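Local coordinates for protein Dot/Icm T4SS effector (Legionella pneumophila, PDB 6VVC) that acts as a kinase that is activated by the host metabolite inositol hexakisphosphate, working as a type IV secretion effector of the bacterium, at residues Val61-Ser66 with Leu142-Ile147; Ile165-Asp170 with Phe250-Thr255; Tyr189-Leu194 with Ile216-Gly221. One frame throughout, in Å; residues are numbered along the deposited sequence.

Contact 1 (Val61-Ser66 with Leu142-Ile147); sequences VLMWKS and LGLWNI
Met63 O accepts a hydrogen bond from a water oxygen 2.7 Å away, and the same water takes the N-H of Leu142, its oxygen lying 2.9 Å from Leu142 N. This one molecule is the polar link between the two segments, because no direct hydrogen bond crosses. It spans the gap between the two backbones and satisfies a buried carbonyl and amide.

Beyond the water the contact is mostly apolar. Met63 and Trp64 sit together opposite Val47 in a classic beta bulge of strand 56-65, and both start their side chains toward 142-147, where regular strand neighbours would alternate. Trp64 presents the six-membered end of its indole edge-on: CE3 comes within 3.4 Å of Leu142 O, close to the ring plane but without a bond. CZ3 lies 3.9 Å from Gly143 CA, and Leu144 CG meets the same edge, 4.3 Å from Trp64 CZ3. The indole reaches this place with CG wedged between the backbone N and the carbonyl carbon (chi1 69°).

Met63 works from beside it. Its chain runs out extended and then bends at SD (chi3 -59°), bringing CE to 4.0 Å from Leu144 CD1; the two side chains cross at about a right angle.

Around this core, strand 46-53 pairs with 61-66 through Val47 and Ala49, and Tyr156 of strand 154-156 bonds the backbone of Leu144 and sets its ring edge-to-face with Trp64. Ile40 of strand 38-43 touches both Met63 and Leu144, while helix 114-133 brings Gln128 to Met63 and Leu142, and Ile124 to Leu144. The contact thus joins the edge strand of the four-stranded sheet to the 144-146/154-156 hairpin, with that helix packed against both, consistent with a kinase N-lobe.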
loop_
_atom_site.group_PDB
_atom_site.type_symbol
_atom_site.label_atom_id
_atom_site.label_comp_id
_atom_site.label_asym_id
_atom_site.label_seq_id
_atom_site.Cartn_x
_atom_site.Cartn_y
_atom_site.Cartn_z
ATOM N N VAL A 61 -3.331 7.400 13.071
ATOM C CA VAL A 61 -3.677 6.632 11.881
ATOM C C VAL A 61 -4.090 5.233 12.315
ATOM O O VAL A 61 -3.440 4.611 13.163
ATOM C CB VAL A 61 -2.512 6.579 10.869
ATOM C CG1 VAL A 61 -1.264 5.987 11.507
ATOM C CG2 VAL A 61 -2.923 5.781 9.639
ATOM N N LEU A 62 -5.180 4.743 11.733
ATOM C CA LEU A 62 -5.715 3.424 12.040
ATOM C C LEU A 62 -4.995 2.393 11.181
ATOM O O LEU A 62 -5.057 2.453 9.948
ATOM C CB LEU A 62 -7.220 3.405 11.787
ATOM C CG LEU A 62 -8.036 2.217 12.298
ATOM C CD1 LEU A 62 -9.519 2.560 12.227
ATOM C CD2 LEU A 62 -7.737 0.960 11.500
ATOM N N MET A 63 -4.317 1.444 11.826
ATOM C CA MET A 63 -3.468 0.496 11.114
ATOM C C MET A 63 -4.171 -0.818 10.804
ATOM O O MET A 63 -4.121 -1.287 9.662
ATOM C CB MET A 63 -2.186 0.241 11.919
ATOM C CG MET A 63 -1.332 1.490 12.099
ATOM S SD MET A 63 0.287 1.168 12.824
ATOM C CE MET A 63 -0.179 0.427 14.386
ATOM N N TRP A 64 -4.828 -1.432 11.787
ATOM C CA TRP A 64 -5.536 -2.680 11.533
ATOM C C TRP A 64 -6.587 -2.903 12.610
ATOM O O TRP A 64 -6.613 -2.226 13.640
ATOM C CB TRP A 64 -4.572 -3.875 11.457
ATOM C CG TRP A 64 -3.921 -4.276 12.757
ATOM C CD1 TRP A 64 -4.486 -4.986 13.776
ATOM C CD2 TRP A 64 -2.568 -4.015 13.155
ATOM N NE1 TRP A 64 -3.575 -5.174 14.788
ATOM C CE2 TRP A 64 -2.389 -4.587 14.430
ATOM C CE3 TRP A 64 -1.493 -3.349 12.558
ATOM C CZ2 TRP A 64 -1.181 -4.512 15.120
ATOM C CZ3 TRP A 64 -0.293 -3.274 13.244
ATOM C CH2 TRP A 64 -0.148 -3.853 14.512
ATOM N N LYS A 65 -7.461 -3.871 12.346
ATOM C CA LYS A 65 -8.505 -4.274 13.278
ATOM C C LYS A 65 -8.111 -5.591 13.930
ATOM O O LYS A 65 -7.743 -6.547 13.238
ATOM C CB LYS A 65 -9.848 -4.423 12.563
ATOM C CG LYS A 65 -11.029 -4.597 13.505
ATOM C CD LYS A 65 -12.333 -4.757 12.739
ATOM C CE LYS A 65 -13.537 -4.708 13.666
ATOM N NZ LYS A 65 -14.802 -4.998 12.937
ATOM N N SER A 66 -8.185 -5.635 15.256
ATOM C CA SER A 66 -7.862 -6.845 15.991
ATOM C C SER A 66 -9.065 -7.782 16.044
ATOM O O SER A 66 -10.208 -7.392 15.794
ATOM C CB SER A 66 -7.406 -6.513 17.413
ATOM O OG SER A 66 -6.053 -6.099 17.430
ATOM N N LEU A 142 -1.148 -2.999 6.683
ATOM C CA LEU A 142 0.254 -3.122 7.052
ATOM C C LEU A 142 0.384 -3.505 8.521
ATOM O O LEU A 142 -0.368 -3.014 9.369
ATOM C CB LEU A 142 1.000 -1.806 6.802
ATOM C CG LEU A 142 0.859 -1.196 5.406
ATOM C CD1 LEU A 142 1.587 0.139 5.318
ATOM C CD2 LEU A 142 1.382 -2.163 4.360
ATOM N N GLY A 143 1.352 -4.374 8.818
ATOM C CA GLY A 143 1.649 -4.778 10.165
ATOM C C GLY A 143 2.961 -4.214 10.671
ATOM O O GLY A 143 3.534 -3.274 10.101
ATOM N N LEU A 144 3.449 -4.802 11.761
ATOM C CA LEU A 144 4.674 -4.365 12.411
ATOM C C LEU A 144 5.412 -5.583 12.949
ATOM O O LEU A 144 4.833 -6.661 13.107
ATOM C CB LEU A 144 4.392 -3.387 13.563
ATOM C CG LEU A 144 3.819 -2.006 13.249
ATOM C CD1 LEU A 144 3.465 -1.293 14.547
ATOM C CD2 LEU A 144 4.800 -1.179 12.437
ATOM N N TRP A 145 6.700 -5.399 13.235
ATOM C CA TRP A 145 7.482 -6.421 13.917
ATOM C C TRP A 145 7.169 -6.380 15.407
ATOM O O TRP A 145 7.309 -5.329 16.047
ATOM C CB TRP A 145 8.978 -6.211 13.698
ATOM C CG TRP A 145 9.477 -6.574 12.338
ATOM C CD1 TRP A 145 9.699 -5.725 11.293
ATOM C CD2 TRP A 145 9.839 -7.882 11.880
ATOM N NE1 TRP A 145 10.174 -6.425 10.209
ATOM C CE2 TRP A 145 10.267 -7.751 10.543
ATOM C CE3 TRP A 145 9.841 -9.151 12.467
ATOM C CZ2 TRP A 145 10.691 -8.840 9.784
ATOM C CZ3 TRP A 145 10.263 -10.233 11.711
ATOM C CH2 TRP A 145 10.681 -10.070 10.385
ATOM N N ASN A 146 6.755 -7.508 15.969
ATOM C CA ASN A 146 6.548 -7.617 17.405
ATOM C C ASN A 146 7.880 -7.951 18.073
ATOM O O ASN A 146 8.463 -9.007 17.806
ATOM C CB ASN A 146 5.493 -8.674 17.719
ATOM C CG ASN A 146 5.099 -8.689 19.183
ATOM O OD1 ASN A 146 5.945 -8.832 20.066
ATOM N ND2 ASN A 146 3.809 -8.529 19.447
ATOM N N ILE A 147 8.353 -7.052 18.933
ATOM C CA ILE A 147 9.651 -7.184 19.587
ATOM C C ILE A 147 9.496 -7.361 21.097
ATOM O O ILE A 147 10.462 -7.188 21.840
ATOM C CB ILE A 147 10.559 -5.987 19.266
ATOM C CG1 ILE A 147 9.877 -4.680 19.689
ATOM C CG2 ILE A 147 10.910 -5.966 17.785
ATOM C CD1 ILE A 147 10.798 -3.483 19.707
HETATM O O HOH W 1 -2.510 -0.631 7.636
#

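Contact 2 (Ile165-Asp170 with Phe250-Thr255); sequences INKKID and FIYPPT
Lys167 reaches across to the end of helix 243-251, where its NZ gives a weak hydrogen bond to Ile251 O at 2.9 Å. The lysine comes in alongside: its CE is almost as close, 3.1 Å from the same Ile251 O, and the bend at chi3 (68°) turns the amino group in toward it. On the way CG rests 3.7 Å from Ile251 CG2.

The return bond is longer and also weak. Tyr252 OH donates to Lys167 O over 3.4 Å, the phenol running antiparallel to the lysine chain. Ile251 CG2 sits over the centre of one face of the Tyr252 ring, and Tyr252 O is taken by Ser297 OG.

At the start of helix 167-186 the polar groups are answered locally. Asn166 occupies the N-cap position and accepts weakly from Ile169 N through OD1, while Asn166 N donates to Asp170 OD2 at 3.0 Å. Ile165 adds a methyl contact, CD1 to Ile251 CD1 at 4.2 Å.

A lysine ammonium at the carbonyl end of a helix probably gains from its dipole, but two weak bonds at a surface point to modest polar cohesion, with the apolar touches sharing the work.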
loop_
_atom_site.group_PDB
_atom_site.type_symbol
_atom_site.label_atom_id
_atom_site.label_comp_id
_atom_site.label_asym_id
_atom_site.label_seq_id
_atom_site.Cartn_x
_atom_site.Cartn_y
_atom_site.Cartn_z
ATOM N N ILE A 165 -12.039 -10.041 -4.976
ATOM C CA ILE A 165 -12.571 -9.069 -5.922
ATOM C C ILE A 165 -13.189 -9.788 -7.116
ATOM O O ILE A 165 -12.876 -10.943 -7.416
ATOM C CB ILE A 165 -11.473 -8.087 -6.368
ATOM C CG1 ILE A 165 -10.420 -8.814 -7.209
ATOM C CG2 ILE A 165 -10.816 -7.448 -5.158
ATOM C CD1 ILE A 165 -9.258 -7.940 -7.630
ATOM N N ASN A 166 -14.080 -9.085 -7.814
ATOM C CA ASN A 166 -14.746 -9.609 -9.001
ATOM C C ASN A 166 -14.734 -8.548 -10.092
ATOM O O ASN A 166 -15.165 -7.413 -9.863
ATOM C CB ASN A 166 -16.180 -10.037 -8.678
ATOM C CG ASN A 166 -16.869 -10.686 -9.856
ATOM O OD1 ASN A 166 -17.654 -10.050 -10.557
ATOM N ND2 ASN A 166 -16.573 -11.960 -10.086
ATOM N N LYS A 167 -14.256 -8.930 -11.280
ATOM C CA LYS A 167 -13.970 -7.956 -12.331
ATOM C C LYS A 167 -15.185 -7.094 -12.659
ATOM O O LYS A 167 -15.089 -5.861 -12.695
ATOM C CB LYS A 167 -13.481 -8.676 -13.589
ATOM C CG LYS A 167 -12.044 -9.143 -13.513
ATOM C CD LYS A 167 -11.708 -10.080 -14.658
ATOM C CE LYS A 167 -11.714 -9.360 -15.996
ATOM N NZ LYS A 167 -11.057 -10.184 -17.045
ATOM N N LYS A 168 -16.333 -7.720 -12.918
ATOM C CA LYS A 168 -17.485 -6.954 -13.384
ATOM C C LYS A 168 -18.060 -6.093 -12.266
ATOM O O LYS A 168 -18.284 -4.891 -12.447
ATOM C CB LYS A 168 -18.553 -7.892 -13.959
ATOM C CG LYS A 168 -19.113 -8.913 -12.978
ATOM C CD LYS A 168 -20.212 -9.769 -13.601
ATOM C CE LYS A 168 -21.492 -8.974 -13.828
ATOM N NZ LYS A 168 -22.603 -9.828 -14.338
ATOM N N ILE A 169 -18.286 -6.686 -11.093
ATOM C CA ILE A 169 -18.936 -5.964 -10.006
ATOM C C ILE A 169 -18.043 -4.837 -9.495
ATOM O O ILE A 169 -18.485 -3.692 -9.349
ATOM C CB ILE A 169 -19.315 -6.936 -8.872
ATOM C CG1 ILE A 169 -20.373 -7.933 -9.355
ATOM C CG2 ILE A 169 -19.809 -6.167 -7.654
ATOM C CD1 ILE A 169 -20.643 -9.071 -8.388
ATOM N N ASP A 170 -16.774 -5.142 -9.225
ATOM C CA ASP A 170 -15.903 -4.256 -8.467
ATOM C C ASP A 170 -15.012 -3.369 -9.330
ATOM O O ASP A 170 -14.073 -2.766 -8.798
ATOM C CB ASP A 170 -15.015 -5.079 -7.528
ATOM C CG ASP A 170 -15.808 -5.830 -6.480
ATOM O OD1 ASP A 170 -16.747 -5.241 -5.905
ATOM O OD2 ASP A 170 -15.492 -7.012 -6.229
ATOM N N PHE A 250 -2.934 -8.189 -15.495
ATOM C CA PHE A 250 -3.424 -9.494 -15.076
ATOM C C PHE A 250 -4.947 -9.509 -15.046
ATOM O O PHE A 250 -5.580 -10.461 -15.518
ATOM C CB PHE A 250 -2.876 -9.871 -13.700
ATOM C CG PHE A 250 -3.561 -11.061 -13.095
ATOM C CD1 PHE A 250 -3.255 -12.340 -13.526
ATOM C CD2 PHE A 250 -4.530 -10.902 -12.119
ATOM C CE1 PHE A 250 -3.891 -13.439 -12.988
ATOM C CE2 PHE A 250 -5.170 -11.998 -11.576
ATOM C CZ PHE A 250 -4.851 -13.270 -12.011
ATOM N N ILE A 251 -5.553 -8.449 -14.509
ATOM C CA ILE A 251 -7.002 -8.410 -14.355
ATOM C C ILE A 251 -7.686 -8.128 -15.685
ATOM O O ILE A 251 -8.684 -8.771 -16.029
ATOM C CB ILE A 251 -7.388 -7.366 -13.290
ATOM C CG1 ILE A 251 -6.782 -7.738 -11.935
ATOM C CG2 ILE A 251 -8.905 -7.249 -13.181
ATOM C CD1 ILE A 251 -6.927 -6.660 -10.876
ATOM N N TYR A 252 -7.174 -7.165 -16.456
ATOM C CA TYR A 252 -7.788 -6.728 -17.705
ATOM C C TYR A 252 -6.768 -6.840 -18.837
ATOM O O TYR A 252 -6.277 -5.823 -19.347
ATOM C CB TYR A 252 -8.309 -5.298 -17.594
ATOM C CG TYR A 252 -9.307 -5.084 -16.481
ATOM C CD1 TYR A 252 -10.564 -5.671 -16.528
ATOM C CD2 TYR A 252 -8.997 -4.283 -15.390
ATOM C CE1 TYR A 252 -11.481 -5.477 -15.512
ATOM C CE2 TYR A 252 -9.906 -4.081 -14.371
ATOM C CZ TYR A 252 -11.146 -4.679 -14.437
ATOM O OH TYR A 252 -12.052 -4.482 -13.425
ATOM N N PRO A 253 -6.438 -8.052 -19.262
ATOM C CA PRO A 253 -5.412 -8.217 -20.295
ATOM C C PRO A 253 -5.912 -7.735 -21.644
ATOM O O PRO A 253 -7.098 -7.891 -21.968
ATOM C CB PRO A 253 -5.148 -9.729 -20.295
ATOM C CG PRO A 253 -6.414 -10.334 -19.794
ATOM C CD PRO A 253 -7.013 -9.342 -18.831
ATOM N N PRO A 254 -5.043 -7.138 -22.457
ATOM C CA PRO A 254 -5.477 -6.667 -23.776
ATOM C C PRO A 254 -5.667 -7.823 -24.745
ATOM O O PRO A 254 -5.063 -8.889 -24.604
ATOM C CB PRO A 254 -4.333 -5.749 -24.218
ATOM C CG PRO A 254 -3.126 -6.315 -23.531
ATOM C CD PRO A 254 -3.611 -6.874 -22.216
ATOM N N THR A 255 -6.524 -7.597 -25.741
ATOM C CA THR A 255 -6.856 -8.599 -26.745
ATOM C C THR A 255 -6.571 -8.053 -28.138
ATOM O O THR A 255 -6.592 -6.838 -28.361
ATOM C CB THR A 255 -8.328 -9.024 -26.643
ATOM O OG1 THR A 255 -9.171 -7.868 -26.726
ATOM C CG2 THR A 255 -8.585 -9.745 -25.328
#

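Contact 3 (Tyr189-Leu194 with Ile216-Gly221); sequences YWHPDL and IDLDGG. With EDO (1,2-ethanediol), chain C.
His191 binds Ile216 O through NE2, at 2.8 Å with an N-H...O angle of 147°. The carbonyl lies at the ring edge, in the imidazole plane, though the donor stands above the plane of the C=O group. Leu218 CG sits over one ring face, a CH-pi contact 3.5 Å from the centroid, and Leu194 CB covers the opposite face nearer the rim. ND1 is used too: it accepts from Asp193 N, which leaves NE2 as the donor and fixes the ring's rotation. The side chain gets there with CG pointing opposite the backbone N (chi1 -165°).

Pro192 follows, its CD 3.8 Å from Leu218 CD2 and 3.5 Å from Gly221 O, so the ring nestles against the type II turn from Leu218 to Gly221.

His191-Pro192-Asp193 probably corresponds to the kinase HRD motif, with proline in the arginine's place, and Asp217-Leu218-Asp219 probably stands where DFG would be; Leu218 packed over the histidine ring is consistent with a DFG-in-like arrangement.

Asp193, the probable counterpart of the catalytic-loop aspartate, takes a hydrogen bond from Ser202 at OD1. Its OD2 accepts from a water that also donates to Asp217 O, tying the loops together. Asp217 directs its carboxylate elsewhere: OD1 and OD2 each accept from a hydroxyl of one 1,2-ethanediol, probably from the crystallisation liquor, O2 lying 2.7 Å from Asp217 OD2.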
loop_
_atom_site.group_PDB
_atom_site.type_symbol
_atom_site.label_atom_id
_atom_site.label_comp_id
_atom_site.label_asym_id
_atom_site.label_seq_id
_atom_site.Cartn_x
_atom_site.Cartn_y
_atom_site.Cartn_z
ATOM N N TYR A 189 8.045 2.595 -3.457
ATOM C CA TYR A 189 7.689 1.501 -2.565
ATOM C C TYR A 189 6.810 0.505 -3.310
ATOM O O TYR A 189 6.044 0.882 -4.201
ATOM C CB TYR A 189 6.958 2.024 -1.323
ATOM C CG TYR A 189 7.841 2.826 -0.396
ATOM C CD1 TYR A 189 8.580 2.203 0.598
ATOM C CD2 TYR A 189 7.940 4.203 -0.518
ATOM C CE1 TYR A 189 9.389 2.927 1.444
ATOM C CE2 TYR A 189 8.748 4.937 0.325
ATOM C CZ TYR A 189 9.469 4.294 1.305
ATOM O OH TYR A 189 10.279 5.019 2.149
ATOM N N TRP A 190 6.923 -0.775 -2.952
ATOM C CA TRP A 190 6.112 -1.783 -3.619
ATOM C C TRP A 190 5.852 -2.974 -2.698
ATOM O O TRP A 190 6.525 -3.170 -1.685
ATOM C CB TRP A 190 6.755 -2.238 -4.944
ATOM C CG TRP A 190 8.095 -2.937 -4.863
ATOM C CD1 TRP A 190 8.314 -4.284 -4.775
ATOM C CD2 TRP A 190 9.393 -2.326 -4.912
ATOM N NE1 TRP A 190 9.663 -4.546 -4.753
ATOM C CE2 TRP A 190 10.348 -3.362 -4.833
ATOM C CE3 TRP A 190 9.842 -1.005 -5.006
ATOM C CZ2 TRP A 190 11.720 -3.117 -4.842
ATOM C CZ3 TRP A 190 11.206 -0.766 -5.016
ATOM C CH2 TRP A 190 12.127 -1.816 -4.934
ATOM N N HIS A 191 4.829 -3.742 -3.090
ATOM C CA HIS A 191 4.363 -4.909 -2.331
ATOM C C HIS A 191 5.333 -6.068 -2.517
ATOM O O HIS A 191 5.750 -6.347 -3.650
ATOM C CB HIS A 191 2.960 -5.279 -2.841
ATOM C CG HIS A 191 2.195 -6.205 -1.946
ATOM N ND1 HIS A 191 2.708 -7.399 -1.492
ATOM C CD2 HIS A 191 0.932 -6.132 -1.462
ATOM C CE1 HIS A 191 1.805 -8.015 -0.751
ATOM N NE2 HIS A 191 0.717 -7.266 -0.714
ATOM N N PRO A 192 5.738 -6.756 -1.444
ATOM C CA PRO A 192 6.707 -7.854 -1.597
ATOM C C PRO A 192 6.136 -9.139 -2.180
ATOM O O PRO A 192 6.912 -10.044 -2.506
ATOM C CB PRO A 192 7.197 -8.086 -0.158
ATOM C CG PRO A 192 6.053 -7.648 0.693
ATOM C CD PRO A 192 5.472 -6.458 -0.022
ATOM N N ASP A 193 4.814 -9.247 -2.326
ATOM C CA ASP A 193 4.170 -10.476 -2.773
ATOM C C ASP A 193 2.807 -10.149 -3.393
ATOM O O ASP A 193 1.758 -10.560 -2.878
ATOM C CB ASP A 193 4.039 -11.457 -1.606
ATOM C CG ASP A 193 3.386 -12.766 -2.013
ATOM O OD1 ASP A 193 3.483 -13.135 -3.202
ATOM O OD2 ASP A 193 2.764 -13.415 -1.148
ATOM N N LEU A 194 2.809 -9.406 -4.490
ATOM C CA LEU A 194 1.581 -9.125 -5.233
ATOM C C LEU A 194 1.836 -9.299 -6.726
ATOM O O LEU A 194 1.073 -9.978 -7.420
ATOM C CB LEU A 194 1.073 -7.715 -4.930
ATOM C CG LEU A 194 -0.229 -7.275 -5.605
ATOM C CD1 LEU A 194 -1.400 -8.165 -5.215
ATOM C CD2 LEU A 194 -0.539 -5.820 -5.263
ATOM N N ILE A 216 -3.113 -6.947 0.979
ATOM C CA ILE A 216 -2.807 -7.518 2.283
ATOM C C ILE A 216 -1.521 -8.331 2.205
ATOM O O ILE A 216 -0.952 -8.547 1.133
ATOM C CB ILE A 216 -3.953 -8.418 2.799
ATOM C CG1 ILE A 216 -4.205 -9.564 1.813
ATOM C CG2 ILE A 216 -5.221 -7.608 3.001
ATOM C CD1 ILE A 216 -5.206 -10.591 2.295
ATOM N N ASP A 217 -1.077 -8.794 3.376
ATOM C CA ASP A 217 -0.007 -9.782 3.503
ATOM C C ASP A 217 1.307 -9.266 2.914
ATOM O O ASP A 217 1.894 -9.860 2.006
ATOM C CB ASP A 217 -0.425 -11.111 2.859
ATOM C CG ASP A 217 -1.508 -11.831 3.650
ATOM O OD1 ASP A 217 -1.791 -11.423 4.795
ATOM O OD2 ASP A 217 -2.079 -12.809 3.126
ATOM N N LEU A 218 1.768 -8.143 3.460
ATOM C CA LEU A 218 3.075 -7.578 3.126
ATOM C C LEU A 218 4.040 -7.994 4.234
ATOM O O LEU A 218 4.225 -7.285 5.224
ATOM C CB LEU A 218 3.007 -6.063 2.974
ATOM C CG LEU A 218 2.227 -5.504 1.780
ATOM C CD1 LEU A 218 0.739 -5.409 2.081
ATOM C CD2 LEU A 218 2.775 -4.144 1.362
ATOM N N ASP A 219 4.653 -9.166 4.063
ATOM C CA ASP A 219 5.588 -9.696 5.047
ATOM C C ASP A 219 6.795 -8.774 5.166
ATOM O O ASP A 219 7.589 -8.657 4.227
ATOM C CB ASP A 219 6.027 -11.110 4.661
ATOM C CG ASP A 219 6.524 -11.912 5.851
ATOM O OD1 ASP A 219 6.898 -11.299 6.873
ATOM O OD2 ASP A 219 6.542 -13.158 5.761
ATOM N N GLY A 220 6.939 -8.111 6.311
ATOM C CA GLY A 220 8.007 -7.157 6.505
ATOM C C GLY A 220 7.741 -5.778 5.946
ATOM O O GLY A 220 8.630 -4.919 6.014
ATOM N N GLY A 221 6.558 -5.538 5.393
ATOM C CA GLY A 221 6.207 -4.225 4.890
ATOM C C GLY A 221 6.617 -4.016 3.448
ATOM O O GLY A 221 7.014 -4.938 2.730
HETATM C C1 EDO C . -4.156 -14.367 5.972
HETATM O O1 EDO C . -2.889 -13.706 6.073
HETATM C C2 EDO C . -4.371 -14.803 4.528
HETATM O O2 EDO C . -4.607 -13.644 3.719
HETATM O O HOH W 2 2.617 -12.511 1.470
#

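Overall arrangement
Contacts 1 and 3 touch: Leu142 CD2 lies 3.9 Å from Leu218 CD2, so the residue just ahead of strand 144-146 leans on the DFG-like segment, and their centres are 14 Å apart. Such a hydrophobic join, continuing to His191, may correspond to part of the regulatory spine of protein kinases. Contact 2 stands off from both. Its centre is about 22 Å from that of contact 3, with nearest atoms about 7 Å apart, and about 30 Å from contact 1, across the centre of the chain. The tie is helix 167-186, which starts at contact 2 and leads to strand 189-190 and the probable catalytic loop of contact 3; the 1,2-ethanediol sits at Asp217 of the facing 216-221 segment.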